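Local coordinates for D-glucosaminate-6-phosphate ammonia lyase (Salmonella typhimurium, PDB 7LCE), which is a pyridoxal-phosphate protein of the L-seryl-tRNA selenium transferase family, built on the fold of the PLP-dependent aminotransferase clan, at residues 68-73 with 77-82; 83-88 with 152-157; 186-191 with 197-202. All coordinates share one frame; numbering follows the deposited sequence.

Contact 1 (68-73 with 77-82); sequences YITSCA and IAIAVA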
loop_
_atom_site.group_PDB
_atom_site.type_symbol
_atom_site.label_atom_id
_atom_site.label_comp_id
_atom_site.label_asym_id
_atom_site.label_seq_id
_atom_site.Cartn_x
_atom_site.Cartn_y
_atom_site.Cartn_z
ATOM N N TYR A 68 38.511 19.056 5.647
ATOM C CA TYR A 68 38.096 19.088 4.251
ATOM C C TYR A 68 37.508 20.457 3.952
ATOM O O TYR A 68 36.614 20.916 4.667
ATOM C CB TYR A 68 37.072 17.987 3.950
ATOM C CG TYR A 68 36.544 17.997 2.531
ATOM C CD1 TYR A 68 37.367 17.671 1.461
ATOM C CD2 TYR A 68 35.221 18.319 2.264
ATOM C CE1 TYR A 68 36.888 17.675 0.164
ATOM C CE2 TYR A 68 34.733 18.326 0.969
ATOM C CZ TYR A 68 35.572 18.003 -0.078
ATOM O OH TYR A 68 35.092 18.005 -1.370
ATOM N N ILE A 69 38.001 21.097 2.890
ATOM C CA ILE A 69 37.589 22.449 2.529
ATOM C C ILE A 69 36.379 22.381 1.608
ATOM O O ILE A 69 36.323 21.556 0.688
ATOM C CB ILE A 69 38.747 23.220 1.867
ATOM C CG1 ILE A 69 39.904 23.400 2.848
ATOM C CG2 ILE A 69 38.275 24.573 1.358
ATOM C CD1 ILE A 69 41.008 24.295 2.325
ATOM N N THR A 70 35.406 23.251 1.860
ATOM C CA THR A 70 34.174 23.347 1.092
ATOM C C THR A 70 34.001 24.775 0.581
ATOM O O THR A 70 34.786 25.673 0.895
ATOM C CB THR A 70 32.971 22.927 1.941
ATOM O OG1 THR A 70 32.847 23.816 3.059
ATOM C CG2 THR A 70 33.140 21.506 2.451
ATOM N N SER A 71 32.952 24.981 -0.221
ATOM C CA SER A 71 32.692 26.311 -0.764
ATOM C C SER A 71 32.119 27.247 0.291
ATOM O O SER A 71 32.350 28.461 0.237
ATOM C CB SER A 71 31.741 26.221 -1.956
ATOM O OG SER A 71 30.473 25.735 -1.553
ATOM N N CYS A 72 31.367 26.710 1.247
ATOM C CA CYS A 72 30.740 27.521 2.281
ATOM C C CYS A 72 30.321 26.605 3.422
ATOM O O CYS A 72 30.394 25.378 3.319
ATOM C CB CYS A 72 29.546 28.296 1.720
ATOM S SG CYS A 72 28.344 27.248 0.878
ATOM N N ALA A 73 29.872 27.221 4.518
ATOM C CA ALA A 73 29.432 26.434 5.664
ATOM C C ALA A 73 28.167 25.650 5.348
ATOM O O ALA A 73 27.989 24.537 5.856
ATOM C CB ALA A 73 29.214 27.337 6.877
ATOM N N ILE A 77 27.615 21.590 5.874
ATOM C CA ILE A 77 26.515 20.892 6.531
ATOM C C ILE A 77 25.965 19.799 5.626
ATOM O O ILE A 77 25.741 18.664 6.063
ATOM C CB ILE A 77 25.419 21.889 6.948
ATOM C CG1 ILE A 77 25.962 22.869 7.992
ATOM C CG2 ILE A 77 24.193 21.154 7.470
ATOM C CD1 ILE A 77 24.966 23.919 8.422
ATOM N N ALA A 78 25.744 20.121 4.349
ATOM C CA ALA A 78 25.217 19.129 3.419
ATOM C C ALA A 78 26.176 17.959 3.249
ATOM O O ALA A 78 25.755 16.797 3.256
ATOM C CB ALA A 78 24.926 19.778 2.067
ATOM N N ILE A 79 27.473 18.244 3.120
ATOM C CA ILE A 79 28.443 17.173 2.913
ATOM C C ILE A 79 28.592 16.331 4.174
ATOM O O ILE A 79 28.660 15.098 4.107
ATOM C CB ILE A 79 29.793 17.757 2.459
ATOM C CG1 ILE A 79 29.666 18.390 1.076
ATOM C CG2 ILE A 79 30.864 16.683 2.441
ATOM C CD1 ILE A 79 30.919 19.110 0.632
ATOM N N ALA A 80 28.636 16.978 5.342
ATOM C CA ALA A 80 28.801 16.233 6.587
ATOM C C ALA A 80 27.636 15.279 6.815
ATOM O O ALA A 80 27.834 14.142 7.258
ATOM C CB ALA A 80 28.950 17.196 7.764
ATOM N N VAL A 81 26.413 15.719 6.507
ATOM C CA VAL A 81 25.255 14.837 6.631
ATOM C C VAL A 81 25.369 13.679 5.649
ATOM O O VAL A 81 25.151 12.514 6.005
ATOM C CB VAL A 81 23.952 15.629 6.427
ATOM C CG1 VAL A 81 22.763 14.683 6.350
ATOM C CG2 VAL A 81 23.760 16.617 7.562
ATOM N N ALA A 82 25.719 13.982 4.394
ATOM C CA ALA A 82 25.925 12.925 3.410
ATOM C C ALA A 82 27.033 11.976 3.845
ATOM O O ALA A 82 26.964 10.772 3.572
ATOM C CB ALA A 82 26.245 13.526 2.043
#
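I79 rests the CD1 end of its side chain against T70 CG2 and the edge of the Y68 ring, where the helix 73-86 starts back along the strand 66-70 that precedes it. This is the beta-turn-alpha corner of the large domain in the PLP-dependent aminotransferase fold: the strand is at one edge of the seven-stranded sheet, and the start of the helix reaches the cofactor. A73 N donates a hydrogen bond to the phosphate oxygen OP2 of the modified residue LLP at position 213. I79 CD1 is the atom that meets both strand side chains. It lies 3.7 Å from T70 CG2, the two side chains sliding past each other in opposite directions, and 3.9 Å from Y68 CE2, near the plane of the tyrosine ring. The isoleucine crosses Y68 at about a right angle, so methyl meets ring rim and the ring faces stay out of this pair. With CG1 anti to the carbonyl carbon (chi1 -66°) and CD1 extended beyond it, the side chain spans the gap to the strand. C233 of helix 227-234, with Q236 and A241, packs on the same isoleucine.

The turn itself is polar. C72 is the N-cap, and its SG caps a backbone N of the first helical turn; A243 and R242 of the second subunit pack on S71 and C72. T70 turns its two branches to different tasks: CG2 goes to I79, while OG1 donates to C72 O at 2.9 Å, approaching from 47° above the carbonyl plane. One turn into the helix, I77 N donates to A73 O at 3.0 Å with an N-H...O angle of 150°, and I77 CG1 lies 3.4 Å from that same A73 O.

Contact 2 (83-88 with 152-157); sequences AAITHG and KTAALL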
loop_
_atom_site.group_PDB
_atom_site.type_symbol
_atom_site.label_atom_id
_atom_site.label_comp_id
_atom_site.label_asym_id
_atom_site.label_seq_id
_atom_site.Cartn_x
_atom_site.Cartn_y
_atom_site.Cartn_z
ATOM N N ALA A 83 28.062 12.498 4.515
ATOM C CA ALA A 83 29.108 11.635 5.053
ATOM C C ALA A 83 28.556 10.705 6.127
ATOM O O ALA A 83 28.943 9.533 6.205
ATOM C CB ALA A 83 30.254 12.482 5.606
ATOM N N ALA A 84 27.659 11.214 6.975
ATOM C CA ALA A 84 27.097 10.383 8.036
ATOM C C ALA A 84 26.132 9.342 7.486
ATOM O O ALA A 84 25.987 8.262 8.072
ATOM C CB ALA A 84 26.395 11.255 9.077
ATOM N N ILE A 85 25.468 9.640 6.375
ATOM C CA ILE A 85 24.499 8.710 5.804
ATOM C C ILE A 85 25.174 7.683 4.906
ATOM O O ILE A 85 24.858 6.492 4.970
ATOM C CB ILE A 85 23.407 9.491 5.048
ATOM C CG1 ILE A 85 22.632 10.382 6.018
ATOM C CG2 ILE A 85 22.465 8.538 4.333
ATOM C CD1 ILE A 85 21.525 11.173 5.369
ATOM N N THR A 86 26.122 8.119 4.076
ATOM C CA THR A 86 26.758 7.222 3.118
ATOM C C THR A 86 27.916 6.436 3.713
ATOM O O THR A 86 28.283 5.396 3.156
ATOM C CB THR A 86 27.269 8.007 1.908
ATOM O OG1 THR A 86 28.242 8.968 2.339
ATOM C CG2 THR A 86 26.125 8.725 1.212
ATOM N N HIS A 87 28.503 6.911 4.813
ATOM C CA HIS A 87 29.727 6.347 5.383
ATOM C C HIS A 87 30.869 6.324 4.374
ATOM O O HIS A 87 31.841 5.583 4.550
ATOM C CB HIS A 87 29.497 4.934 5.939
ATOM C CG HIS A 87 28.637 4.897 7.163
ATOM N ND1 HIS A 87 27.264 5.018 7.112
ATOM C CD2 HIS A 87 28.953 4.757 8.471
ATOM C CE1 HIS A 87 26.773 4.954 8.337
ATOM N NE2 HIS A 87 27.777 4.795 9.179
ATOM N N GLY A 88 30.770 7.126 3.316
ATOM C CA GLY A 88 31.753 7.123 2.258
ATOM C C GLY A 88 31.549 6.059 1.202
ATOM O O GLY A 88 32.329 6.012 0.242
ATOM N N LYS A 152 17.109 4.224 12.550
ATOM C CA LYS A 152 17.116 5.070 11.365
ATOM C C LYS A 152 17.928 6.346 11.549
ATOM O O LYS A 152 18.144 7.071 10.573
ATOM C CB LYS A 152 15.680 5.433 10.966
ATOM C CG LYS A 152 14.943 4.327 10.227
ATOM C CD LYS A 152 15.614 3.990 8.903
ATOM C CE LYS A 152 14.676 3.207 7.993
ATOM N NZ LYS A 152 15.322 2.802 6.712
ATOM N N THR A 153 18.370 6.639 12.770
ATOM C CA THR A 153 19.128 7.856 13.027
ATOM C C THR A 153 20.509 7.762 12.394
ATOM O O THR A 153 21.190 6.738 12.513
ATOM C CB THR A 153 19.254 8.098 14.532
ATOM O OG1 THR A 153 17.948 8.204 15.111
ATOM C CG2 THR A 153 20.016 9.384 14.797
ATOM N N ALA A 154 20.923 8.831 11.713
ATOM C CA ALA A 154 22.213 8.862 11.037
ATOM C C ALA A 154 23.234 9.772 11.697
ATOM O O ALA A 154 24.432 9.497 11.600
ATOM C CB ALA A 154 22.039 9.304 9.579
ATOM N N ALA A 155 22.798 10.835 12.370
ATOM C CA ALA A 155 23.718 11.764 13.014
ATOM C C ALA A 155 22.941 12.660 13.968
ATOM O O ALA A 155 21.714 12.776 13.880
ATOM C CB ALA A 155 24.471 12.615 11.984
ATOM N N LEU A 156 23.678 13.296 14.874
ATOM C CA LEU A 156 23.156 14.349 15.733
ATOM C C LEU A 156 23.754 15.679 15.296
ATOM O O LEU A 156 24.926 15.744 14.911
ATOM C CB LEU A 156 23.489 14.093 17.205
ATOM C CG LEU A 156 22.710 13.023 17.973
ATOM C CD1 LEU A 156 23.104 11.622 17.530
ATOM C CD2 LEU A 156 22.917 13.192 19.476
ATOM N N LEU A 157 22.953 16.741 15.353
ATOM C CA LEU A 157 23.379 18.058 14.894
ATOM C C LEU A 157 23.225 19.072 16.017
ATOM O O LEU A 157 22.130 19.235 16.568
ATOM C CB LEU A 157 22.585 18.499 13.666
ATOM C CG LEU A 157 23.043 19.834 13.076
ATOM C CD1 LEU A 157 24.369 19.667 12.375
ATOM C CD2 LEU A 157 22.006 20.400 12.123
#
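A84 and I85 present their side chains to A154 and A155, three alanines and one isoleucine bringing a helix close against a strand. The last turn of helix 73-86 packs here on the start of strand 153-159, a piece of the helix-on-sheet layering of the large domain in this PLP-dependent fold. A84 points its CB toward the strand, with A155 CB 3.7 Å away and A154 O 3.6 Å away, so the methyl meets another methyl and a backbone oxygen at once. I85 comes in from the flank. Its CG1 methylene, anti to the carbonyl carbon (chi1 -63°), lies 3.8 Å from A154 CB.

Two neighbouring strand residues both turn their CB atoms toward the helix, which a regular alternating strand would not allow. The backbone at A154 explains it: a psi of -29° breaks the extended run before A155 resumes it. With side chains this short the helix can come near, and the CA atoms of I85 and A154 are 5.7 Å apart. P185 also packs on A84, N104 on I85, and I187 of the adjacent strand 186-189 on A155, so the small methyls are enclosed by protein.

Just past the contact the helix stops. H87 takes a positive phi of 56°, its N keeping a weak hydrogen bond to A83 O, and its ring meets that of W229. T86 OG1 has three hydrogen-bonding partners: A82 O and Q236 NE2 outside the two segments, and within its own segment the backbone N of G88. That last bond closes an ST turn, with G88 N 3.3 Å from T86 OG1.

Contact 3 (186-191 with 197-202); sequences LIVDAA and RGWVAS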
loop_
_atom_site.group_PDB
_atom_site.type_symbol
_atom_site.label_atom_id
_atom_site.label_comp_id
_atom_site.label_asym_id
_atom_site.label_seq_id
_atom_site.Cartn_x
_atom_site.Cartn_y
_atom_site.Cartn_z
ATOM N N LEU A 186 28.562 13.047 15.672
ATOM C CA LEU A 186 28.012 14.325 16.103
ATOM C C LEU A 186 28.515 15.423 15.180
ATOM O O LEU A 186 29.724 15.577 14.989
ATOM C CB LEU A 186 28.406 14.640 17.548
ATOM C CG LEU A 186 28.037 16.052 18.012
ATOM C CD1 LEU A 186 26.536 16.277 17.905
ATOM C CD2 LEU A 186 28.522 16.311 19.424
ATOM N N ILE A 187 27.584 16.185 14.614
ATOM C CA ILE A 187 27.894 17.256 13.677
ATOM C C ILE A 187 27.597 18.579 14.364
ATOM O O ILE A 187 26.528 18.750 14.962
ATOM C CB ILE A 187 27.085 17.112 12.377
ATOM C CG1 ILE A 187 27.329 15.735 11.758
ATOM C CG2 ILE A 187 27.444 18.210 11.389
ATOM C CD1 ILE A 187 26.550 15.489 10.488
ATOM N N VAL A 188 28.540 19.513 14.283
ATOM C CA VAL A 188 28.412 20.817 14.917
ATOM C C VAL A 188 28.476 21.887 13.840
ATOM O O VAL A 188 29.425 21.925 13.048
ATOM C CB VAL A 188 29.501 21.048 15.980
ATOM C CG1 VAL A 188 29.466 22.487 16.453
ATOM C CG2 VAL A 188 29.303 20.103 17.149
ATOM N N ASP A 189 27.465 22.748 13.812
ATOM C CA ASP A 189 27.453 23.906 12.930
ATOM C C ASP A 189 28.010 25.093 13.708
ATOM O O ASP A 189 27.328 25.654 14.573
ATOM C CB ASP A 189 26.039 24.176 12.423
ATOM C CG ASP A 189 25.940 25.446 11.597
ATOM O OD1 ASP A 189 26.986 25.998 11.190
ATOM O OD2 ASP A 189 24.800 25.888 11.340
ATOM N N ALA A 190 29.246 25.476 13.396
ATOM C CA ALA A 190 29.879 26.627 14.025
ATOM C C ALA A 190 30.326 27.605 12.948
ATOM O O ALA A 190 31.500 27.988 12.892
ATOM C CB ALA A 190 31.064 26.188 14.885
ATOM N N ALA A 191 29.387 28.011 12.091
ATOM C CA ALA A 191 29.736 28.767 10.893
ATOM C C ALA A 191 30.377 30.104 11.241
ATOM O O ALA A 191 31.420 30.469 10.687
ATOM C CB ALA A 191 28.491 28.974 10.030
ATOM N N ARG A 197 39.427 25.610 17.937
ATOM C CA ARG A 197 39.778 24.391 18.653
ATOM C C ARG A 197 38.714 23.935 19.642
ATOM O O ARG A 197 38.660 22.742 19.958
ATOM C CB ARG A 197 41.099 24.588 19.407
ATOM C CG ARG A 197 42.242 25.065 18.528
ATOM C CD ARG A 197 43.518 25.255 19.328
ATOM N NE ARG A 197 44.647 25.603 18.474
ATOM C CZ ARG A 197 45.420 24.720 17.856
ATOM N NH1 ARG A 197 45.210 23.418 17.972
ATOM N NH2 ARG A 197 46.428 25.153 17.105
ATOM N N GLY A 198 37.870 24.847 20.128
ATOM C CA GLY A 198 36.963 24.504 21.212
ATOM C C GLY A 198 35.958 23.431 20.843
ATOM O O GLY A 198 35.608 22.584 21.669
ATOM N N TRP A 199 35.477 23.450 19.601
ATOM C CA TRP A 199 34.430 22.517 19.206
ATOM C C TRP A 199 34.979 21.135 18.877
ATOM O O TRP A 199 34.304 20.130 19.131
ATOM C CB TRP A 199 33.648 23.099 18.030
ATOM C CG TRP A 199 32.950 24.350 18.442
ATOM C CD1 TRP A 199 33.313 25.630 18.140
ATOM C CD2 TRP A 199 31.810 24.448 19.301
ATOM N NE1 TRP A 199 32.446 26.519 18.731
ATOM C CE2 TRP A 199 31.516 25.817 19.451
ATOM C CE3 TRP A 199 30.998 23.508 19.945
ATOM C CZ2 TRP A 199 30.447 26.270 20.220
ATOM C CZ3 TRP A 199 29.936 23.960 20.707
ATOM C CH2 TRP A 199 29.668 25.329 20.837
ATOM N N VAL A 200 36.185 21.057 18.314
ATOM C CA VAL A 200 36.810 19.757 18.096
ATOM C C VAL A 200 37.182 19.109 19.424
ATOM O O VAL A 200 37.025 17.895 19.604
ATOM C CB VAL A 200 38.034 19.907 17.178
ATOM C CG1 VAL A 200 38.765 18.583 17.058
ATOM C CG2 VAL A 200 37.604 20.412 15.808
ATOM N N ALA A 201 37.666 19.906 20.380
ATOM C CA ALA A 201 38.134 19.356 21.648
ATOM C C ALA A 201 37.005 18.784 22.495
ATOM O O ALA A 201 37.257 17.913 23.335
ATOM C CB ALA A 201 38.881 20.429 22.441
ATOM N N SER A 202 35.771 19.252 22.298
ATOM C CA SER A 202 34.642 18.768 23.085
ATOM C C SER A 202 34.223 17.351 22.715
ATOM O O SER A 202 33.375 16.778 23.408
ATOM C CB SER A 202 33.450 19.711 22.927
ATOM O OG SER A 202 32.927 19.648 21.612
#
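W199 receives two aliphatic groups from 186-191, and the contact between the segments is wholly apolar. The CH-pi part belongs to A190: its CB stands over one face of the indole, 4.2 Å from the centroid of the five-membered ring and 22° off the ring normal. CD1 and NE1 are the indole atoms nearest to that methyl. The van der Waals part belongs to V188, which crosses the tryptophan at about a right angle. V188 CG1, anti to its own backbone nitrogen (chi1 171°), comes obliquely to the six-membered end and lies 3.9 Å from W199 CE3. V188 and A190 both point their CB toward the helix, so one indole meets both.

These segments are the first strand and the short helix of the beta-alpha-beta unit made by strand 186-189, helix 198-201 and strand 206-210. V207 and Y209 of the second strand, with I172 of helix 172-181, also pack on W199, and a calcium ion lies about 4 Å from its side chain.

Hydrogen bonds run inside each segment. D189 points away from the indole; its OD1 accepts a weak bond from A191 N at 3.3 Å, while OD2 lies close to N1 of the modified residue LLP at position 213, consistent with the aspartate that faces the pyridine nitrogen in PLP enzymes of this fold. On the helix, A201 N donates to R197 O at 3.0 Å, and S202 OG donates to W199 O at 2.9 Å from above the carbonyl plane.

All three contacts are buried and pack helices against strands of one seven-stranded sheet. Contacts 1 and 2 share helix 73-86, whose start turns back on strand 66-70 and whose end rests on strand 153-159. Contact 3 sets the short helix 198-201 on strand 186-189, which neighbours strand 153-159, and L156 O probably accepts a hydrogen bond from I187 N there. Contact 1 alone has a hydrogen bond between its segments, within the helix whose first residue binds the cofactor phosphate; contact 2 relies on alanine methyls and one isoleucine methylene, contact 3 on an indole. Contacts 1 and 3 meet near the cofactor, where I77 CD1 packs on D189 OD2, whereas contact 2 lies farther from the centre of the chain.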